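Local structure of putative hydroxymethylglutaryl-CoA synthase (Streptococcus mutans, 3SQZ) at residues A[263-268]-A[334-339]; A[273-278]-A[293-298]; A[298-303]-A[321-326]. The protein probably catalyses, as a thiolase-fold enzyme that binds coenzyme A, the condensation of acetyl-CoA with acetoacetyl-CoA to give hydroxymethylglutaryl-CoA. One frame throughout, in Å; residues are numbered along the deposited sequence.

Interaction 1: residues A[263-268]-A[334-339]; sequences AFCFHL and DKIALF
F339, C265 and A337 give the most surface to a parallel pairing between strands 263-266 and 335-339, in which C265 lies opposite L338, A337 opposite F264 and F339 opposite F266. The backbone of C265 is gripped at both ends: its N donates to A337 O at 2.8 Å, and its O accepts from F339 N, also at 2.8 Å. Both bonds are nearly straight. A337 N to A263 O extends the ladder on one side, and H267 N to F339 O on the other, the latter more bent, with 136° at the hydrogen.

Side chains alternate between two faces. On one, A337 CB stands over the centre of the F264 ring, 3.7 Å from its centroid, a CH-pi contact suited to the short alanine side chain. The rim of the same ring meets F339 CB, with F264 CE1 3.9 Å away. F339 turns its CG anti to the backbone N (chi1 168°), which carries its ring past F266, the two side chains crossing at about a right angle. Y239 of helix 232-254 meets the F339 ring edge-to-face. On the other face the slim C265 fits SG against I336 CG2 at 4.0 Å and CB against L338 CG at 4.1 Å, and also packs against L323 of helix 315-326.

Strand 263-266 is one of the two outermost strands of the sheet, and just beyond it lies H267, predicted to be a proton donor/acceptor. Apolar faces and a regular ladder thus fix the main chain up to H267 N, which probably helps to set where the imidazole stands beside coenzyme A.

Interaction 2: residues A[273-278]-A[293-298]; sequences LALKGF and KLKVNF. With COA (coenzyme A), chain D.
F278 and F298 interlock reciprocally, each laying its CB over a face of the other's ring. F298 CB lies 4.1 Å from the centroid of the F278 ring, and F278 CB lies 4.3 Å from that of F298. The rings meet obliquely, planes at 33°, centroids 5.1 Å apart. In both residues CG is anti to the backbone N (chi1 near 180°), which throws each ring across the gap. The two long aromatic side chains span the space between helix axes that run nearly antiparallel (164°), 11.6 Å apart.

The far end of the F298 ring is pressed against the opposite backbone, CZ reaching L275 N at 3.3 Å, while the small A274 admits its edge, CB lying in the ring plane. L275 CD1 lies against F298 CE2 at 3.7 Å, and L294 CB meets the F278 ring edge in plane. K295 lends its aliphatic chain to this apolar patch and sends NZ to a salt bridge with E299.

Facing away from this contact, K276 extends its chain to coenzyme A, NZ donating to phosphate oxygen O7A at 2.6 Å, and L273 CD2 touches the thiol sulfur S1P. Helix 271-279 therefore lies between coenzyme A and helix 288-302, with F266 of strand 263-266 packed on A274 and F278, and helix 232-254 touching L273 and K276.

Interaction 3: residues A[298-303]-A[321-326]; sequences FEASIL and LSLLEN
S301 and L323 bring their CA atoms within 4.0 Å where helix segments 298-302 and 321-326 cross at 116°, their axes only 6.9 Å apart. This is a close helix-helix crossing in the C-terminal part of the thiolase fold, and the residues at the crossing explain how the backbones come so near: A300, S301 and S322 are all small.

S322 carries the polar link. With OG anti to the backbone N (chi1 -170°), its hydroxyl reaches across and donates to A300 O at 2.8 Å, in the carbonyl plane. S322 OG also accepts a hydrogen bond from Y304 N, just past the 298-303 segment. One serine therefore serves both a carbonyl of this segment and an amide of the chain leaving it, where the backbone bonds of the helix are themselves weak. S322 CB lies against S301 O, and L303 CB lies beside the hydroxyl.

Carbon-to-carbon packing flanks this link. S301 CB rests on L323 CB at 3.9 Å, and A300 CB packs against N326 CB at 4.0 Å, its methyl short enough to let the end of helix 315-326 come close. S301 turns its own hydroxyl back to F298 O, 2.7 Å from OG, which satisfies that polar group within its helix and leaves CB to do the packing. L323 continues toward the sheet, where it touches A263 and C265, whereas E325 makes a salt bridge with R366.

The N326 amide is held by ND2, which donates to S322 O at 2.9 Å on a carbonyl lone pair, and L303 CD2 packs 3.5 Å from N326 OD1.

Overall arrangement
The three contacts form one cluster, with centres 9 to 10 Å apart, on the same side of the chain's centre. Interaction 1 closes a long loop of chain between strands 263-266 and 335-342, and interactions 2 and 3 follow each other inside it. Helix 288-302 serves both of these and F298 belongs to each, the helix facing 271-279 with one part and 315-326 with the next. Strand 263-266, at one edge of the mixed sheet, touches both: F266 packs on F278, while A263 and C265 meet L323. The layer of helices is thus tied to the sheet edge that leads into H267, with coenzyme A bound beside helix 271-279.

Interaction 1: residues A[263-268]-A[334-339]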
# COMPACT_ATOMS: atom_id res chain seq x y z
N ALA A 263 -4.18 9.60 -16.17
CA ALA A 263 -4.77 9.08 -14.94
C ALA A 263 -4.12 9.77 -13.75
O ALA A 263 -2.94 10.17 -13.81
CB ALA A 263 -4.57 7.58 -14.84
N PHE A 264 -4.89 9.88 -12.68
CA PHE A 264 -4.39 10.39 -11.40
C PHE A 264 -4.66 9.34 -10.34
O PHE A 264 -5.79 8.85 -10.23
CB PHE A 264 -5.09 11.71 -11.05
CG PHE A 264 -4.20 12.74 -10.37
CD1 PHE A 264 -3.62 12.46 -9.14
CD2 PHE A 264 -3.95 13.98 -10.95
CE1 PHE A 264 -2.79 13.39 -8.51
CE2 PHE A 264 -3.14 14.92 -10.32
CZ PHE A 264 -2.56 14.63 -9.09
N CYS A 265 -3.64 8.96 -9.57
CA CYS A 265 -3.77 7.98 -8.48
C CYS A 265 -3.63 8.68 -7.14
O CYS A 265 -2.80 9.58 -6.99
CB CYS A 265 -2.70 6.90 -8.59
SG CYS A 265 -2.88 5.83 -10.02
N PHE A 266 -4.43 8.23 -6.18
CA PHE A 266 -4.47 8.82 -4.85
C PHE A 266 -4.24 7.80 -3.77
O PHE A 266 -4.53 6.62 -3.94
CB PHE A 266 -5.84 9.46 -4.61
CG PHE A 266 -6.21 10.48 -5.64
CD1 PHE A 266 -5.93 11.82 -5.44
CD2 PHE A 266 -6.79 10.10 -6.84
CE1 PHE A 266 -6.24 12.76 -6.40
CE2 PHE A 266 -7.10 11.03 -7.81
CZ PHE A 266 -6.83 12.37 -7.59
N HIS A 267 -3.74 8.24 -2.64
CA HIS A 267 -3.69 7.41 -1.45
C HIS A 267 -5.12 6.92 -1.15
O HIS A 267 -6.08 7.69 -1.32
CB HIS A 267 -3.13 8.24 -0.30
CG HIS A 267 -3.25 7.57 1.03
ND1 HIS A 267 -2.85 6.27 1.23
CD2 HIS A 267 -3.73 8.01 2.21
CE1 HIS A 267 -3.10 5.93 2.48
NE2 HIS A 267 -3.63 6.97 3.10
N LEU A 268 -5.25 5.68 -0.69
CA LEU A 268 -6.55 4.99 -0.62
C LEU A 268 -6.87 4.36 0.74
O LEU A 268 -6.96 3.14 0.87
CB LEU A 268 -6.63 3.92 -1.72
CG LEU A 268 -7.19 4.39 -3.06
CD1 LEU A 268 -6.85 3.42 -4.18
CD2 LEU A 268 -8.69 4.53 -2.92
N ASP A 334 1.57 7.14 -22.01
CA ASP A 334 0.68 7.88 -21.13
C ASP A 334 1.40 8.19 -19.82
O ASP A 334 2.15 7.36 -19.29
CB ASP A 334 -0.57 7.07 -20.80
CG ASP A 334 -1.63 7.12 -21.89
OD1 ASP A 334 -1.58 8.01 -22.76
OD2 ASP A 334 -2.55 6.27 -21.83
N LYS A 335 1.14 9.38 -19.29
CA LYS A 335 1.70 9.80 -18.01
C LYS A 335 0.66 9.70 -16.92
O LYS A 335 -0.53 9.94 -17.13
CB LYS A 335 2.21 11.23 -18.09
CG LYS A 335 3.36 11.41 -19.05
CD LYS A 335 3.92 12.82 -18.99
CE LYS A 335 3.39 13.68 -20.12
NZ LYS A 335 3.92 13.21 -21.44
N ILE A 336 1.13 9.32 -15.73
CA ILE A 336 0.28 9.16 -14.57
C ILE A 336 0.81 10.07 -13.48
O ILE A 336 2.03 10.13 -13.25
CB ILE A 336 0.30 7.70 -14.08
CG1 ILE A 336 -0.24 6.78 -15.18
CG2 ILE A 336 -0.53 7.54 -12.80
CD1 ILE A 336 -0.13 5.31 -14.86
N ALA A 337 -0.08 10.80 -12.82
CA ALA A 337 0.28 11.60 -11.66
C ALA A 337 -0.19 10.87 -10.41
O ALA A 337 -1.28 10.29 -10.39
CB ALA A 337 -0.36 12.97 -11.73
N LEU A 338 0.64 10.90 -9.38
CA LEU A 338 0.36 10.20 -8.13
C LEU A 338 0.44 11.17 -6.95
O LEU A 338 1.39 11.95 -6.83
CB LEU A 338 1.34 9.04 -7.93
CG LEU A 338 1.28 7.95 -9.01
CD1 LEU A 338 2.33 8.17 -10.09
CD2 LEU A 338 1.44 6.58 -8.38
N PHE A 339 -0.57 11.10 -6.08
CA PHE A 339 -0.64 11.91 -4.86
C PHE A 339 -0.52 11.03 -3.65
O PHE A 339 -1.43 10.25 -3.34
CB PHE A 339 -1.96 12.67 -4.74
CG PHE A 339 -2.16 13.27 -3.36
CD1 PHE A 339 -1.37 14.33 -2.93
CD2 PHE A 339 -3.12 12.78 -2.49
CE1 PHE A 339 -1.54 14.89 -1.67
CE2 PHE A 339 -3.29 13.34 -1.24
CZ PHE A 339 -2.50 14.40 -0.82

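Interaction 2: residues A[273-278]-A[293-298]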
# COMPACT_ATOMS: atom_id res chain seq x y z
N LEU A 273 -12.57 8.79 0.10
CA LEU A 273 -11.61 9.88 0.29
C LEU A 273 -10.87 10.18 -1.01
O LEU A 273 -10.67 11.33 -1.37
CB LEU A 273 -10.64 9.58 1.42
CG LEU A 273 -9.66 10.72 1.73
CD1 LEU A 273 -10.43 12.00 2.06
CD2 LEU A 273 -8.74 10.35 2.88
N ALA A 274 -10.48 9.12 -1.72
CA ALA A 274 -9.80 9.30 -3.00
C ALA A 274 -10.71 10.00 -4.01
O ALA A 274 -10.26 10.82 -4.80
CB ALA A 274 -9.32 7.98 -3.54
N LEU A 275 -12.00 9.66 -3.99
CA LEU A 275 -12.97 10.32 -4.86
C LEU A 275 -13.07 11.82 -4.54
O LEU A 275 -13.14 12.66 -5.44
CB LEU A 275 -14.34 9.65 -4.75
CG LEU A 275 -15.48 10.30 -5.55
CD1 LEU A 275 -15.18 10.32 -7.05
CD2 LEU A 275 -16.79 9.58 -5.26
N LYS A 276 -13.06 12.16 -3.25
CA LYS A 276 -13.03 13.56 -2.86
C LYS A 276 -11.77 14.25 -3.39
O LYS A 276 -11.83 15.39 -3.84
CB LYS A 276 -13.12 13.70 -1.34
CG LYS A 276 -14.47 13.32 -0.78
CD LYS A 276 -14.48 13.48 0.73
CE LYS A 276 -15.85 13.15 1.31
NZ LYS A 276 -15.85 13.39 2.78
N GLY A 277 -10.64 13.54 -3.34
CA GLY A 277 -9.40 14.09 -3.86
C GLY A 277 -9.48 14.33 -5.36
O GLY A 277 -9.09 15.38 -5.86
N PHE A 278 -9.98 13.33 -6.08
CA PHE A 278 -10.18 13.44 -7.51
C PHE A 278 -11.05 14.65 -7.84
O PHE A 278 -10.70 15.47 -8.69
CB PHE A 278 -10.82 12.15 -8.03
CG PHE A 278 -11.07 12.13 -9.52
CD1 PHE A 278 -10.07 11.76 -10.39
CD2 PHE A 278 -12.31 12.48 -10.04
CE1 PHE A 278 -10.29 11.73 -11.76
CE2 PHE A 278 -12.54 12.46 -11.41
CZ PHE A 278 -11.53 12.08 -12.26
N LYS A 293 -12.28 10.05 -19.58
CA LYS A 293 -11.16 9.13 -19.43
C LYS A 293 -10.60 9.12 -18.02
O LYS A 293 -10.33 8.06 -17.44
CB LYS A 293 -10.04 9.46 -20.41
CG LYS A 293 -8.94 8.44 -20.37
CD LYS A 293 -8.17 8.39 -21.66
CE LYS A 293 -7.16 9.51 -21.72
NZ LYS A 293 -6.19 9.28 -22.83
N LEU A 294 -10.43 10.31 -17.45
CA LEU A 294 -9.89 10.41 -16.10
C LEU A 294 -10.83 9.76 -15.09
O LEU A 294 -10.39 9.12 -14.14
CB LEU A 294 -9.60 11.87 -15.74
CG LEU A 294 -8.42 12.51 -16.47
CD1 LEU A 294 -8.41 14.02 -16.31
CD2 LEU A 294 -7.10 11.91 -16.01
N LYS A 295 -12.14 9.92 -15.30
CA LYS A 295 -13.12 9.33 -14.40
C LYS A 295 -13.12 7.80 -14.48
O LYS A 295 -13.12 7.11 -13.46
CB LYS A 295 -14.52 9.88 -14.70
CG LYS A 295 -15.60 9.27 -13.83
CD LYS A 295 -15.34 9.49 -12.35
CE LYS A 295 -16.56 9.14 -11.53
NZ LYS A 295 -16.32 9.32 -10.07
N VAL A 296 -13.10 7.27 -15.70
CA VAL A 296 -13.05 5.83 -15.89
C VAL A 296 -11.77 5.26 -15.26
O VAL A 296 -11.79 4.20 -14.63
CB VAL A 296 -13.14 5.46 -17.39
CG1 VAL A 296 -12.67 4.05 -17.64
CG2 VAL A 296 -14.57 5.66 -17.90
N ASN A 297 -10.66 5.97 -15.43
CA ASN A 297 -9.40 5.53 -14.84
C ASN A 297 -9.41 5.63 -13.32
O ASN A 297 -8.87 4.76 -12.63
CB ASN A 297 -8.20 6.24 -15.46
CG ASN A 297 -7.90 5.74 -16.86
OD1 ASN A 297 -7.20 6.39 -17.65
ND2 ASN A 297 -8.45 4.58 -17.19
N PHE A 298 -10.05 6.67 -12.79
CA PHE A 298 -10.23 6.74 -11.35
C PHE A 298 -11.00 5.51 -10.83
O PHE A 298 -10.59 4.85 -9.86
CB PHE A 298 -10.94 8.02 -10.91
CG PHE A 298 -11.25 8.01 -9.45
CD1 PHE A 298 -10.25 8.26 -8.52
CD2 PHE A 298 -12.51 7.63 -9.00
CE1 PHE A 298 -10.51 8.18 -7.17
CE2 PHE A 298 -12.77 7.54 -7.64
CZ PHE A 298 -11.77 7.82 -6.73
N1A COA D . -25.96 6.04 3.05
C2A COA D . -24.94 6.58 2.35
N3A COA D . -23.90 7.20 3.02
C4A COA D . -23.91 7.26 4.37
C5A COA D . -24.97 6.71 5.10
C6A COA D . -25.98 6.11 4.45
N6A COA D . -27.07 5.54 5.19
N7A COA D . -24.73 6.92 6.44
C8A COA D . -23.57 7.58 6.56
N9A COA D . -23.08 7.80 5.25
C1B COA D . -21.78 8.36 4.91
C2B COA D . -21.46 9.87 4.77
O2B COA D . -22.30 10.91 4.57
C3B COA D . -20.00 9.82 4.36
O3B COA D . -19.48 10.26 3.17
P3B COA D . -19.28 11.76 2.86
O7A COA D . -18.01 12.27 3.64
O8A COA D . -19.03 11.80 1.32
O9A COA D . -20.51 12.54 3.25
C4B COA D . -19.52 8.62 5.10
O4B COA D . -20.52 7.64 4.75
C5B COA D . -18.76 8.64 6.38
O5B COA D . -19.69 9.10 7.33
P1A COA D . -19.25 9.30 8.84
O1A COA D . -18.02 10.29 8.92
O2A COA D . -20.42 9.81 9.65
O3A COA D . -18.80 7.85 9.34
P2A COA D . -17.90 7.59 10.62
O4A COA D . -18.18 8.65 11.75
O5A COA D . -18.17 6.19 11.14
O6A COA D . -16.36 7.70 10.20
CBP COA D . -14.41 7.53 8.76
CCP COA D . -15.91 7.42 8.90
CDP COA D . -14.00 8.94 9.05
CEP COA D . -13.98 7.17 7.36
CAP COA D . -13.79 6.58 9.75
OAP COA D . -13.93 5.28 9.37
C9P COA D . -12.34 6.91 10.06
O9P COA D . -12.02 7.85 10.78
N8P COA D . -11.35 5.99 9.48
C7P COA D . -9.93 6.28 9.55
C6P COA D . -9.48 7.41 8.65
C5P COA D . -7.97 7.60 8.62
O5P COA D . -7.21 6.70 8.93
N4P COA D . -7.44 8.85 8.14
C3P COA D . -5.99 9.02 8.01
C2P COA D . -5.45 9.11 6.60
S1P COA D . -6.31 10.18 5.50

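Interaction 3: residues A[298-303]-A[321-326]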
# COMPACT_ATOMS: atom_id res chain seq x y z
N PHE A 298 -10.05 6.67 -12.79
CA PHE A 298 -10.23 6.74 -11.35
C PHE A 298 -11.00 5.51 -10.83
O PHE A 298 -10.59 4.85 -9.86
CB PHE A 298 -10.94 8.02 -10.91
CG PHE A 298 -11.25 8.01 -9.45
CD1 PHE A 298 -10.25 8.26 -8.52
CD2 PHE A 298 -12.51 7.63 -9.00
CE1 PHE A 298 -10.51 8.18 -7.17
CE2 PHE A 298 -12.77 7.54 -7.64
CZ PHE A 298 -11.77 7.82 -6.73
N GLU A 299 -12.11 5.18 -11.48
CA GLU A 299 -12.91 4.03 -11.08
C GLU A 299 -12.10 2.73 -11.16
O GLU A 299 -12.21 1.87 -10.29
CB GLU A 299 -14.18 3.95 -11.92
CG GLU A 299 -15.12 5.13 -11.70
CD GLU A 299 -15.68 5.20 -10.29
OE1 GLU A 299 -15.93 4.13 -9.69
OE2 GLU A 299 -15.86 6.32 -9.77
N ALA A 300 -11.28 2.59 -12.20
CA ALA A 300 -10.42 1.42 -12.32
C ALA A 300 -9.46 1.34 -11.13
O ALA A 300 -9.19 0.26 -10.62
CB ALA A 300 -9.64 1.46 -13.62
N SER A 301 -8.94 2.49 -10.70
CA SER A 301 -7.92 2.54 -9.66
C SER A 301 -8.42 2.15 -8.27
O SER A 301 -7.62 1.77 -7.42
CB SER A 301 -7.24 3.92 -9.62
OG SER A 301 -8.02 4.88 -8.92
N ILE A 302 -9.73 2.23 -8.04
CA ILE A 302 -10.26 1.91 -6.71
C ILE A 302 -10.84 0.50 -6.59
O ILE A 302 -11.26 0.09 -5.51
CB ILE A 302 -11.30 2.96 -6.23
CG1 ILE A 302 -12.58 2.93 -7.08
CG2 ILE A 302 -10.68 4.35 -6.21
CD1 ILE A 302 -13.65 3.88 -6.56
N LEU A 303 -10.84 -0.25 -7.69
CA LEU A 303 -11.47 -1.57 -7.70
C LEU A 303 -10.92 -2.51 -6.64
O LEU A 303 -11.67 -3.17 -5.93
CB LEU A 303 -11.30 -2.19 -9.08
CG LEU A 303 -12.44 -2.89 -9.81
CD1 LEU A 303 -13.77 -2.18 -9.63
CD2 LEU A 303 -12.07 -2.95 -11.28
N LEU A 321 -1.71 -0.31 -9.18
CA LEU A 321 -1.83 -1.66 -9.72
C LEU A 321 -3.24 -1.93 -10.25
O LEU A 321 -3.41 -2.46 -11.35
CB LEU A 321 -1.45 -2.66 -8.64
CG LEU A 321 -1.41 -4.13 -9.06
CD1 LEU A 321 -0.40 -4.38 -10.18
CD2 LEU A 321 -1.12 -4.99 -7.84
N SER A 322 -4.24 -1.55 -9.47
CA SER A 322 -5.63 -1.69 -9.87
C SER A 322 -5.90 -0.93 -11.17
O SER A 322 -6.55 -1.45 -12.08
CB SER A 322 -6.51 -1.18 -8.73
OG SER A 322 -7.88 -1.49 -8.93
N LEU A 323 -5.40 0.30 -11.26
CA LEU A 323 -5.51 1.09 -12.47
C LEU A 323 -4.92 0.37 -13.67
O LEU A 323 -5.55 0.24 -14.72
CB LEU A 323 -4.79 2.42 -12.27
CG LEU A 323 -4.61 3.26 -13.53
CD1 LEU A 323 -5.96 3.75 -14.10
CD2 LEU A 323 -3.67 4.43 -13.26
N LEU A 324 -3.68 -0.11 -13.53
CA LEU A 324 -3.00 -0.70 -14.68
C LEU A 324 -3.66 -1.98 -15.14
O LEU A 324 -3.67 -2.28 -16.34
CB LEU A 324 -1.53 -0.96 -14.35
CG LEU A 324 -0.71 0.28 -14.00
CD1 LEU A 324 0.76 -0.08 -13.94
CD2 LEU A 324 -0.96 1.42 -14.99
N GLU A 325 -4.21 -2.74 -14.20
CA GLU A 325 -4.84 -4.02 -14.49
C GLU A 325 -6.30 -3.90 -14.93
O GLU A 325 -6.88 -4.86 -15.44
CB GLU A 325 -4.69 -4.98 -13.30
CG GLU A 325 -3.25 -5.45 -13.17
CD GLU A 325 -2.96 -6.39 -12.01
OE1 GLU A 325 -3.81 -6.56 -11.10
OE2 GLU A 325 -1.85 -6.97 -12.02
N ASN A 326 -6.90 -2.72 -14.77
CA ASN A 326 -8.32 -2.56 -15.05
C ASN A 326 -8.72 -1.45 -16.00
O ASN A 326 -9.82 -1.46 -16.53
CB ASN A 326 -9.12 -2.48 -13.74
CG ASN A 326 -9.04 -3.77 -12.97
OD1 ASN A 326 -9.76 -4.72 -13.26
ND2 ASN A 326 -8.14 -3.83 -12.00